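Local coordinates for protein putative isocitrate dehydrogenase, NAD-dependent (Methylococcus capsulatus, PDB 6LKY) that probably acts as an NAD-dependent isocitrate dehydrogenase, oxidising isocitrate with NAD as cofactor and a magnesium ion as helper, at residues 32-37 against 59-64; 63-68 against 281-286; 257-262 against 288-293. The protein carries 1 engineered substitution. One frame throughout, in Å; residues are numbered along the deposited sequence.

How the interactions relate
From the N terminus, interaction 1 is the first to close: strand 31-35 runs into helices 39-46 and 52-61, and residues 59-64 return to it after a short, largely helical loop. Interaction 2 begins where interaction 1 ends, sharing Ile63 and Cys64, and spans over two hundred residues before helix 278-290 comes back against strand 63-66. Interaction 3 opens inside that long loop, on strand 257-261, and closes beyond it at residues 288-293, so interactions 2 and 3 cross. Strands 63-66 and 257-261 are parallel neighbours, and helix 278-290 packs on both. At their NAD ends, Lys66 and Glu260 join interactions 2 and 3 through a salt bridge.

Interaction 1. Residues 32-37 against 59-64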
loop_
_atom_site.group_PDB
_atom_site.type_symbol
_atom_site.label_atom_id
_atom_site.label_comp_id
_atom_site.label_asym_id
_atom_site.label_seq_id
_atom_site.Cartn_x
_atom_site.Cartn_y
_atom_site.Cartn_z
ATOM N N GLN A 32 -21.769 10.829 30.067
ATOM C CA GLN A 32 -22.296 9.583 30.617
ATOM C C GLN A 32 -21.826 8.438 29.716
ATOM O O GLN A 32 -22.348 8.249 28.616
ATOM C CB GLN A 32 -23.816 9.646 30.710
ATOM C CG GLN A 32 -24.447 8.475 31.467
ATOM C CD GLN A 32 -25.955 8.406 31.283
ATOM O OE1 GLN A 32 -26.603 9.415 31.004
ATOM N NE2 GLN A 32 -26.517 7.209 31.424
ATOM N N TRP A 33 -20.832 7.671 30.167
ATOM C CA TRP A 33 -20.349 6.529 29.391
ATOM C C TRP A 33 -21.290 5.333 29.518
ATOM O O TRP A 33 -21.667 4.934 30.625
ATOM C CB TRP A 33 -18.949 6.114 29.833
ATOM C CG TRP A 33 -17.931 7.173 29.731
ATOM C CD1 TRP A 33 -17.376 7.873 30.762
ATOM C CD2 TRP A 33 -17.315 7.664 28.534
ATOM N NE1 TRP A 33 -16.457 8.773 30.285
ATOM C CE2 TRP A 33 -16.399 8.669 28.920
ATOM C CE3 TRP A 33 -17.454 7.360 27.172
ATOM C CZ2 TRP A 33 -15.626 9.377 27.995
ATOM C CZ3 TRP A 33 -16.681 8.061 26.252
ATOM C CH2 TRP A 33 -15.780 9.060 26.669
ATOM N N ASP A 34 -21.636 4.743 28.381
ATOM C CA ASP A 34 -22.470 3.546 28.295
ATOM C C ASP A 34 -21.563 2.394 27.854
ATOM O O ASP A 34 -21.372 2.160 26.659
ATOM C CB ASP A 34 -23.614 3.790 27.325
ATOM C CG ASP A 34 -24.603 2.656 27.285
ATOM O OD1 ASP A 34 -24.370 1.627 27.962
ATOM O OD2 ASP A 34 -25.614 2.800 26.564
ATOM N N THR A 35 -20.992 1.691 28.828
ATOM C CA THR A 35 -19.984 0.678 28.547
ATOM C C THR A 35 -20.616 -0.578 27.958
ATOM O O THR A 35 -21.553 -1.147 28.531
ATOM C CB THR A 35 -19.213 0.338 29.819
ATOM O OG1 THR A 35 -18.487 1.495 30.236
ATOM C CG2 THR A 35 -18.222 -0.801 29.567
ATOM N N GLN A 36 -20.086 -1.012 26.811
ATOM C CA GLN A 36 -20.564 -2.189 26.095
ATOM C C GLN A 36 -19.365 -3.006 25.631
ATOM O O GLN A 36 -18.242 -2.505 25.565
ATOM C CB GLN A 36 -21.432 -1.794 24.895
ATOM C CG GLN A 36 -22.611 -0.946 25.240
ATOM C CD GLN A 36 -23.683 -1.728 25.956
ATOM O OE1 GLN A 36 -23.677 -2.960 25.949
ATOM N NE2 GLN A 36 -24.617 -1.014 26.580
ATOM N N SER A 37 -19.614 -4.261 25.269
ATOM C CA SER A 37 -18.555 -5.202 24.917
ATOM C C SER A 37 -18.628 -5.586 23.438
ATOM O O SER A 37 -19.720 -5.751 22.886
ATOM C CB SER A 37 -18.662 -6.450 25.793
ATOM O OG SER A 37 -17.685 -7.410 25.470
ATOM N N ARG A 59 -27.041 2.548 18.453
ATOM C CA ARG A 59 -28.118 3.174 17.695
ATOM C C ARG A 59 -28.955 4.101 18.557
ATOM O O ARG A 59 -29.561 5.039 18.035
ATOM C CB ARG A 59 -28.984 2.121 17.026
ATOM C CG ARG A 59 -28.221 1.403 15.960
ATOM C CD ARG A 59 -29.116 0.818 14.915
ATOM N NE ARG A 59 -29.304 -0.604 15.130
ATOM C CZ ARG A 59 -29.072 -1.512 14.196
ATOM N NH1 ARG A 59 -28.641 -1.117 13.008
ATOM N NH2 ARG A 59 -29.266 -2.798 14.453
ATOM N N ALA A 60 -29.014 3.855 19.866
ATOM C CA ALA A 60 -29.697 4.788 20.757
ATOM C C ALA A 60 -28.883 6.062 20.940
ATOM O O ALA A 60 -29.409 7.169 20.799
ATOM C CB ALA A 60 -29.982 4.125 22.112
ATOM N N ASN A 61 -27.592 5.924 21.258
ATOM C CA ASN A 61 -26.772 7.084 21.600
ATOM C C ASN A 61 -26.263 7.856 20.389
ATOM O O ASN A 61 -26.027 9.064 20.502
ATOM C CB ASN A 61 -25.588 6.653 22.464
ATOM C CG ASN A 61 -26.024 6.035 23.777
ATOM O OD1 ASN A 61 -27.145 6.267 24.240
ATOM N ND2 ASN A 61 -25.135 5.256 24.391
ATOM N N ARG A 62 -26.009 7.177 19.266
ATOM C CA ARG A 62 -25.541 7.728 17.991
ATOM C C ARG A 62 -24.052 8.065 18.027
ATOM O O ARG A 62 -23.515 8.474 16.995
ATOM C CB ARG A 62 -26.300 8.991 17.533
ATOM C CG ARG A 62 -27.822 8.861 17.397
ATOM C CD ARG A 62 -28.301 7.486 16.906
ATOM N NE ARG A 62 -28.089 7.224 15.476
ATOM C CZ ARG A 62 -28.589 6.171 14.826
ATOM N NH1 ARG A 62 -29.348 5.292 15.464
ATOM N NH2 ARG A 62 -28.351 5.999 13.533
ATOM N N ILE A 63 -23.374 7.933 19.168
ATOM C CA ILE A 63 -21.949 8.222 19.289
ATOM C C ILE A 63 -21.280 7.065 20.020
ATOM O O ILE A 63 -21.799 6.567 21.027
ATOM C CB ILE A 63 -21.680 9.550 20.029
ATOM C CG1 ILE A 63 -22.514 10.685 19.431
ATOM C CG2 ILE A 63 -20.204 9.904 19.979
ATOM C CD1 ILE A 63 -22.072 11.088 18.032
ATOM N N CYS A 64 -20.119 6.646 19.520
ATOM C CA CYS A 64 -19.418 5.497 20.067
ATOM C C CYS A 64 -17.922 5.771 20.083
ATOM O O CYS A 64 -17.371 6.347 19.143
ATOM C CB CYS A 64 -19.734 4.219 19.271
ATOM S SG CYS A 64 -18.936 2.725 19.896
#
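Asp34, on strand 31-35, reaches Asn61 at the last turn of helix 52-61, and this pair carries the contact. The aspartate leaves the strand with CG anti to the backbone N (chi1 -174°), and its CB already lies 3.6 Å from Asn61 ND2. Beyond CG the carboxylate divides its work. OD1 points onward along its own segment and accepts Gln36 NE2 at 3.0 Å, the donor standing above the carboxylate plane, 42° out of it. OD2 faces the helix, where Asn61 ND2 makes a weak hydrogen bond to it at 3.3 Å. The two side chains cross at about a right angle, with the carboxylate and amide planes 59° apart. Each end has a further partner that probably matters more: Ser57 OG is hydrogen-bonded to Asp34 OD2, and Thr5 OG1 of strand 2-7 to Asn61 ND2. Just past the helix, Arg62 takes positive phi and sends NH1 back to Arg59 O at 2.6 Å, in the carbonyl plane and on a lone pair. The chain thus passes from strand 31-35 through helices to strand 63-66, a parallel beta-alpha-beta crossover that steps over strand 2-7 between them.

Interaction 2. Residues 63-68 against 281-286; sequences ICFKGP and IMAGAM. With NAD (nicotinamide-adenine-dinucleotide), chain C.
Behind the nicotinamide end of the NAD pocket, the ring of Phe65 on strand 63-66 meets the backbone of helix 278-290 at Ala283 and Gly284. The ring comes edge-on: Gly284 N lies near its plane, 3.4 Å from Phe65 CE1, and the carbonyl carbon of Ala283 stands at the same edge. CE1 also touches Ala283 CB at 3.9 Å, while Phe65 CZ lies 3.8 Å from Gly284 CA, so the glycine lets the aromatic rim press on the main chain. A chi1 of -162° swings the ring's end onto the helix although CB does not point there. One residue on, Lys66 serves the pocket: its chain bends at both outer torsions and brings NZ to Gly67 O at 3.0 Å. The same NZ forms a salt bridge with Glu260 and a hydrogen bond with Asn81, and it lies 3.5 Å from N7N of the NAD carboxamide; two donors face each other there, so the amide's modelled orientation is doubtful. Pro68 lies against it, its CA 3.1 Å from N7N. Leu6 of strand 2-7 and Met280 and Met287 of the same helix pack on Phe65; Ala248 of strand 248-252 touches Ala283, and helix 294-310 packs against the helix through Ile281 and Ala285.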
loop_
_atom_site.group_PDB
_atom_site.type_symbol
_atom_site.label_atom_id
_atom_site.label_comp_id
_atom_site.label_asym_id
_atom_site.label_seq_id
_atom_site.Cartn_x
_atom_site.Cartn_y
_atom_site.Cartn_z
ATOM N N ILE A 63 -23.374 7.933 19.168
ATOM C CA ILE A 63 -21.949 8.222 19.289
ATOM C C ILE A 63 -21.280 7.065 20.020
ATOM O O ILE A 63 -21.799 6.567 21.027
ATOM C CB ILE A 63 -21.680 9.550 20.029
ATOM C CG1 ILE A 63 -22.514 10.685 19.431
ATOM C CG2 ILE A 63 -20.204 9.904 19.979
ATOM C CD1 ILE A 63 -22.072 11.088 18.032
ATOM N N CYS A 64 -20.119 6.646 19.520
ATOM C CA CYS A 64 -19.418 5.497 20.067
ATOM C C CYS A 64 -17.922 5.771 20.083
ATOM O O CYS A 64 -17.371 6.347 19.143
ATOM C CB CYS A 64 -19.734 4.219 19.271
ATOM S SG CYS A 64 -18.936 2.725 19.896
ATOM N N PHE A 65 -17.289 5.388 21.184
ATOM C CA PHE A 65 -15.850 5.477 21.398
ATOM C C PHE A 65 -15.355 4.039 21.528
ATOM O O PHE A 65 -15.736 3.338 22.472
ATOM C CB PHE A 65 -15.570 6.294 22.654
ATOM C CG PHE A 65 -14.176 6.815 22.755
ATOM C CD1 PHE A 65 -13.571 7.444 21.679
ATOM C CD2 PHE A 65 -13.480 6.712 23.949
ATOM C CE1 PHE A 65 -12.280 7.941 21.796
ATOM C CE2 PHE A 65 -12.189 7.198 24.063
ATOM C CZ PHE A 65 -11.590 7.813 22.995
ATOM N N LYS A 66 -14.532 3.587 20.579
ATOM C CA LYS A 66 -14.275 2.159 20.402
ATOM C C LYS A 66 -12.780 1.876 20.398
ATOM O O LYS A 66 -12.046 2.401 19.558
ATOM C CB LYS A 66 -14.916 1.640 19.107
ATOM C CG LYS A 66 -14.830 0.121 18.954
ATOM C CD LYS A 66 -15.000 -0.342 17.494
ATOM C CE LYS A 66 -13.982 0.295 16.564
ATOM N NZ LYS A 66 -12.576 -0.193 16.740
ATOM N N GLY A 67 -12.325 1.063 21.344
ATOM C CA GLY A 67 -10.971 0.561 21.318
ATOM C C GLY A 67 -10.798 -0.444 20.189
ATOM O O GLY A 67 -11.769 -0.848 19.543
ATOM N N PRO A 68 -9.561 -0.858 19.924
ATOM C CA PRO A 68 -9.317 -1.791 18.812
ATOM C C PRO A 68 -9.968 -3.139 19.066
ATOM O O PRO A 68 -9.991 -3.632 20.195
ATOM C CB PRO A 68 -7.792 -1.915 18.782
ATOM C CG PRO A 68 -7.370 -1.606 20.220
ATOM C CD PRO A 68 -8.317 -0.497 20.626
ATOM N N ILE A 281 -6.309 8.925 22.376
ATOM C CA ILE A 281 -6.593 10.261 22.889
ATOM C C ILE A 281 -7.002 11.203 21.753
ATOM O O ILE A 281 -7.961 11.971 21.887
ATOM C CB ILE A 281 -5.375 10.762 23.692
ATOM C CG1 ILE A 281 -5.272 9.968 25.000
ATOM C CG2 ILE A 281 -5.500 12.220 24.027
ATOM C CD1 ILE A 281 -3.858 9.809 25.537
ATOM N N MET A 282 -6.323 11.115 20.599
ATOM C CA MET A 282 -6.693 11.915 19.428
ATOM C C MET A 282 -8.060 11.512 18.892
ATOM O O MET A 282 -8.820 12.367 18.416
ATOM C CB MET A 282 -5.639 11.781 18.324
ATOM C CG MET A 282 -4.275 12.410 18.625
ATOM S SD MET A 282 -4.361 14.189 19.011
ATOM C CE MET A 282 -4.698 14.848 17.369
ATOM N N ALA A 283 -8.396 10.219 18.963
ATOM C CA ALA A 283 -9.754 9.807 18.621
ATOM C C ALA A 283 -10.762 10.498 19.527
ATOM O O ALA A 283 -11.818 10.955 19.067
ATOM C CB ALA A 283 -9.895 8.280 18.711
ATOM N N GLY A 284 -10.442 10.585 20.820
ATOM C CA GLY A 284 -11.269 11.359 21.733
ATOM C C GLY A 284 -11.400 12.815 21.317
ATOM O O GLY A 284 -12.481 13.395 21.393
ATOM N N ALA A 285 -10.291 13.434 20.915
ATOM C CA ALA A 285 -10.364 14.813 20.425
ATOM C C ALA A 285 -11.328 14.929 19.246
ATOM O O ALA A 285 -12.185 15.826 19.210
ATOM C CB ALA A 285 -8.972 15.324 20.034
ATOM N N MET A 286 -11.198 14.025 18.265
ATOM C CA MET A 286 -12.078 14.074 17.095
ATOM C C MET A 286 -13.531 13.901 17.511
ATOM O O MET A 286 -14.426 14.585 16.993
ATOM C CB MET A 286 -11.695 12.985 16.087
ATOM C CG MET A 286 -10.327 13.119 15.443
ATOM S SD MET A 286 -10.090 11.901 14.114
ATOM C CE MET A 286 -11.093 12.644 12.828
HETATM P PA NAD C . -1.597 -3.835 15.090
HETATM O O1A NAD C . -2.381 -4.427 16.235
HETATM O O2A NAD C . -2.025 -2.425 14.819
HETATM O O5B NAD C . -0.033 -3.952 15.409
HETATM C C5B NAD C . 0.899 -3.535 14.414
HETATM C C4B NAD C . 2.178 -3.091 15.096
HETATM O O4B NAD C . 1.926 -1.786 15.654
HETATM C C3B NAD C . 2.520 -4.047 16.233
HETATM O O3B NAD C . 3.919 -4.284 16.284
HETATM C C2B NAD C . 2.052 -3.297 17.470
HETATM O O2B NAD C . 2.782 -3.618 18.664
HETATM C C1B NAD C . 2.156 -1.834 17.061
HETATM N N9A NAD C . 1.120 -1.176 17.844
HETATM C C8A NAD C . -0.140 -0.772 17.193
HETATM N N7A NAD C . -0.712 0.015 18.303
HETATM C C5A NAD C . 0.379 0.913 18.663
HETATM C C6A NAD C . 0.304 1.312 20.127
HETATM N N6A NAD C . -0.802 2.267 20.303
HETATM N N1A NAD C . 1.576 1.967 20.468
HETATM C C2A NAD C . 2.760 1.091 20.356
HETATM N N3A NAD C . 2.437 -0.173 19.689
HETATM C C4A NAD C . 1.604 0.045 18.510
HETATM O O3 NAD C . -1.859 -4.649 13.732
HETATM P PN NAD C . -1.858 -6.237 13.564
HETATM O O1N NAD C . -0.891 -6.942 14.461
HETATM O O2N NAD C . -1.567 -6.484 12.092
HETATM O O5D NAD C . -3.345 -6.732 13.921
HETATM C C5D NAD C . -3.682 -7.117 15.264
HETATM C C4D NAD C . -5.195 -7.238 15.389
HETATM O O4D NAD C . -5.824 -5.944 15.405
HETATM C C3D NAD C . -5.788 -8.023 14.219
HETATM O O3D NAD C . -6.698 -8.978 14.758
HETATM C C2D NAD C . -6.533 -6.963 13.428
HETATM O O2D NAD C . -7.695 -7.446 12.757
HETATM C C1D NAD C . -6.941 -5.959 14.497
HETATM N N1N NAD C . -7.276 -4.672 13.836
HETATM C C2N NAD C . -8.049 -3.764 14.671
HETATM C C3N NAD C . -8.473 -2.628 13.768
HETATM C C7N NAD C . -9.648 -1.814 14.318
HETATM O O7N NAD C . -9.523 -0.428 14.027
HETATM N N7N NAD C . -9.863 -2.077 15.739
HETATM C C4N NAD C . -7.314 -1.784 13.261
HETATM C C5N NAD C . -6.179 -2.632 12.722
HETATM C C6N NAD C . -6.073 -4.080 13.209
#

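Interaction 3. Residues 257-262 against 288-293. With NAD (nicotinamide-adenine-dinucleotide), chain C.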
loop_
_atom_site.group_PDB
_atom_site.type_symbol
_atom_site.label_atom_id
_atom_site.label_comp_id
_atom_site.label_asym_id
_atom_site.label_seq_id
_atom_site.Cartn_x
_atom_site.Cartn_y
_atom_site.Cartn_z
ATOM N N ALA A 257 -21.861 8.298 14.552
ATOM C CA ALA A 257 -20.428 8.478 14.402
ATOM C C ALA A 257 -19.719 7.612 15.428
ATOM O O ALA A 257 -20.177 7.488 16.569
ATOM C CB ALA A 257 -20.020 9.948 14.575
ATOM N N LEU A 258 -18.596 7.024 15.015
ATOM C CA LEU A 258 -17.824 6.126 15.862
ATOM C C LEU A 258 -16.348 6.477 15.742
ATOM O O LEU A 258 -15.795 6.500 14.636
ATOM C CB LEU A 258 -18.089 4.667 15.470
ATOM C CG LEU A 258 -17.380 3.554 16.261
ATOM C CD1 LEU A 258 -18.246 2.304 16.298
ATOM C CD2 LEU A 258 -16.001 3.235 15.671
ATOM N N PHE A 259 -15.695 6.719 16.873
ATOM C CA PHE A 259 -14.336 7.242 16.868
ATOM C C PHE A 259 -13.376 6.198 17.421
ATOM O O PHE A 259 -13.719 5.478 18.364
ATOM C CB PHE A 259 -14.281 8.565 17.647
ATOM C CG PHE A 259 -15.202 9.594 17.075
ATOM C CD1 PHE A 259 -16.543 9.607 17.421
ATOM C CD2 PHE A 259 -14.749 10.487 16.120
ATOM C CE1 PHE A 259 -17.405 10.522 16.858
ATOM C CE2 PHE A 259 -15.606 11.407 15.549
ATOM C CZ PHE A 259 -16.933 11.423 15.908
ATOM N N GLU A 260 -12.192 6.080 16.807
ATOM C CA GLU A 260 -11.301 4.993 17.193
ATOM C C GLU A 260 -9.863 5.328 16.824
ATOM O O GLU A 260 -9.600 6.197 15.993
ATOM C CB GLU A 260 -11.706 3.683 16.501
ATOM C CG GLU A 260 -11.611 3.788 14.965
ATOM C CD GLU A 260 -11.971 2.485 14.232
ATOM O OE1 GLU A 260 -11.818 1.393 14.824
ATOM O OE2 GLU A 260 -12.401 2.558 13.057
ATOM N N ALA A 261 -8.931 4.603 17.439
ATOM C CA ALA A 261 -7.576 4.595 16.911
ATOM C C ALA A 261 -7.534 3.842 15.576
ATOM O O ALA A 261 -8.386 3.002 15.268
ATOM C CB ALA A 261 -6.598 3.969 17.914
ATOM N N VAL A 262 -6.523 4.170 14.774
ATOM C CA VAL A 262 -6.300 3.474 13.510
ATOM C C VAL A 262 -5.700 2.090 13.741
ATOM O O VAL A 262 -5.954 1.152 12.968
ATOM C CB VAL A 262 -5.405 4.358 12.617
ATOM C CG1 VAL A 262 -4.721 3.542 11.538
ATOM C CG2 VAL A 262 -6.219 5.525 12.041
ATOM N N LEU A 288 -14.840 14.688 20.478
ATOM C CA LEU A 288 -15.287 15.904 21.159
ATOM C C LEU A 288 -15.648 16.986 20.157
ATOM O O LEU A 288 -16.698 17.628 20.276
ATOM C CB LEU A 288 -14.217 16.417 22.132
ATOM C CG LEU A 288 -13.966 15.574 23.390
ATOM C CD1 LEU A 288 -13.250 16.368 24.476
ATOM C CD2 LEU A 288 -15.256 14.984 23.916
ATOM N N GLU A 289 -14.812 17.168 19.132
ATOM C CA GLU A 289 -15.126 18.141 18.092
ATOM C C GLU A 289 -16.452 17.817 17.416
ATOM O O GLU A 289 -17.293 18.700 17.219
ATOM C CB GLU A 289 -14.009 18.191 17.058
ATOM C CG GLU A 289 -14.322 19.105 15.891
ATOM C CD GLU A 289 -13.625 18.673 14.618
ATOM O OE1 GLU A 289 -14.324 18.221 13.686
ATOM O OE2 GLU A 289 -12.378 18.771 14.557
ATOM N N HIS A 290 -16.657 16.546 17.057
ATOM C CA HIS A 290 -17.896 16.163 16.380
ATOM C C HIS A 290 -19.144 16.501 17.204
ATOM O O HIS A 290 -20.167 16.905 16.644
ATOM C CB HIS A 290 -17.877 14.677 16.039
ATOM C CG HIS A 290 -19.062 14.235 15.241
ATOM N ND1 HIS A 290 -19.173 14.466 13.885
ATOM C CD2 HIS A 290 -20.194 13.589 15.610
ATOM C CE1 HIS A 290 -20.322 13.972 13.453
ATOM N NE2 HIS A 290 -20.962 13.436 14.479
ATOM N N ILE A 291 -19.102 16.302 18.523
ATOM C CA ILE A 291 -20.307 16.455 19.336
ATOM C C ILE A 291 -20.445 17.883 19.855
ATOM O O ILE A 291 -21.245 18.148 20.759
ATOM C CB ILE A 291 -20.317 15.462 20.511
ATOM C CG1 ILE A 291 -19.097 15.693 21.400
ATOM C CG2 ILE A 291 -20.380 14.033 19.998
ATOM C CD1 ILE A 291 -19.082 14.826 22.643
ATOM N N GLY A 292 -19.666 18.808 19.302
ATOM C CA GLY A 292 -19.824 20.210 19.626
ATOM C C GLY A 292 -19.032 20.654 20.839
ATOM O O GLY A 292 -19.496 21.493 21.615
ATOM N N GLU A 293 -17.831 20.111 21.011
ATOM C CA GLU A 293 -16.911 20.537 22.068
ATOM C C GLU A 293 -15.547 20.872 21.475
ATOM O O GLU A 293 -14.523 20.315 21.885
ATOM C CB GLU A 293 -16.794 19.449 23.131
ATOM C CG GLU A 293 -18.096 19.168 23.864
ATOM C CD GLU A 293 -18.397 20.188 24.958
ATOM O OE1 GLU A 293 -17.563 21.097 25.180
ATOM O OE2 GLU A 293 -19.469 20.071 25.599
HETATM P PA NAD C . -1.597 -3.835 15.090
HETATM O O1A NAD C . -2.381 -4.427 16.235
HETATM O O2A NAD C . -2.025 -2.425 14.819
HETATM O O5B NAD C . -0.033 -3.952 15.409
HETATM C C5B NAD C . 0.899 -3.535 14.414
HETATM C C4B NAD C . 2.178 -3.091 15.096
HETATM O O4B NAD C . 1.926 -1.786 15.654
HETATM C C3B NAD C . 2.520 -4.047 16.233
HETATM O O3B NAD C . 3.919 -4.284 16.284
HETATM C C2B NAD C . 2.052 -3.297 17.470
HETATM O O2B NAD C . 2.782 -3.618 18.664
HETATM C C1B NAD C . 2.156 -1.834 17.061
HETATM N N9A NAD C . 1.120 -1.176 17.844
HETATM C C8A NAD C . -0.140 -0.772 17.193
HETATM N N7A NAD C . -0.712 0.015 18.303
HETATM C C5A NAD C . 0.379 0.913 18.663
HETATM C C6A NAD C . 0.304 1.312 20.127
HETATM N N6A NAD C . -0.802 2.267 20.303
HETATM N N1A NAD C . 1.576 1.967 20.468
HETATM C C2A NAD C . 2.760 1.091 20.356
HETATM N N3A NAD C . 2.437 -0.173 19.689
HETATM C C4A NAD C . 1.604 0.045 18.510
HETATM O O3 NAD C . -1.859 -4.649 13.732
HETATM P PN NAD C . -1.858 -6.237 13.564
HETATM O O1N NAD C . -0.891 -6.942 14.461
HETATM O O2N NAD C . -1.567 -6.484 12.092
HETATM O O5D NAD C . -3.345 -6.732 13.921
HETATM C C5D NAD C . -3.682 -7.117 15.264
HETATM C C4D NAD C . -5.195 -7.238 15.389
HETATM O O4D NAD C . -5.824 -5.944 15.405
HETATM C C3D NAD C . -5.788 -8.023 14.219
HETATM O O3D NAD C . -6.698 -8.978 14.758
HETATM C C2D NAD C . -6.533 -6.963 13.428
HETATM O O2D NAD C . -7.695 -7.446 12.757
HETATM C C1D NAD C . -6.941 -5.959 14.497
HETATM N N1N NAD C . -7.276 -4.672 13.836
HETATM C C2N NAD C . -8.049 -3.764 14.671
HETATM C C3N NAD C . -8.473 -2.628 13.768
HETATM C C7N NAD C . -9.648 -1.814 14.318
HETATM O O7N NAD C . -9.523 -0.428 14.027
HETATM N N7N NAD C . -9.863 -2.077 15.739
HETATM C C4N NAD C . -7.314 -1.784 13.261
HETATM C C5N NAD C . -6.179 -2.632 12.722
HETATM C C6N NAD C . -6.073 -4.080 13.209
#
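His290, in the last turn of helix 278-290, packs its imidazole and CB against Ala257 and Phe259 of strand 257-261. Ala257 CB sits over one face of the imidazole in a CH-pi contact, 4.0 Å from the ring centroid and 30° off its normal; the nearest ring atom to this CB is His290 NE2, at 3.6 Å. Phe259 CZ presses on His290 CB at 3.4 Å. The two rings meet obliquely, their centroids 5.5 Å apart and planes inclined at 52°, with His290 CD2 lying in plane at the phenyl edge. The histidine CB already points at the strand, and chi1 near 180° (-175°) carries the ring on in that direction. A Schellman motif ends the helix directly behind it: Glu293 N bonds to Leu288 O at 2.8 Å and Gly292 N to Glu289 O at 3.2 Å, with Gly292 at positive phi and Glu293 as N-cap of the next helix, 294-310. Further out, Met286 and Met287 pack on Phe259 and Ile63 on His290, while backbone hydrogen bonds to strand 63-66 hold the strand in the sheet. Glu260, the next residue after Phe259, serves the NAD pocket instead, with Arg85 bridged to its OE2. Glu260 OE1 is 3.0 Å from O7N of the nicotinamide carboxamide, and Val262 O is 3.2 Å from C4N. Two oxygens facing each other there, like the two donors at Lys66, leave the assignment of the amide's O and N open to doubt. Chemically the strand is two-sided: Ala257 and Phe259 offer the helix only apolar and aromatic surface, held by dispersion and CH-pi contacts, whereas Glu260 brings a charged, salt-bridged carboxylate to the cofactor.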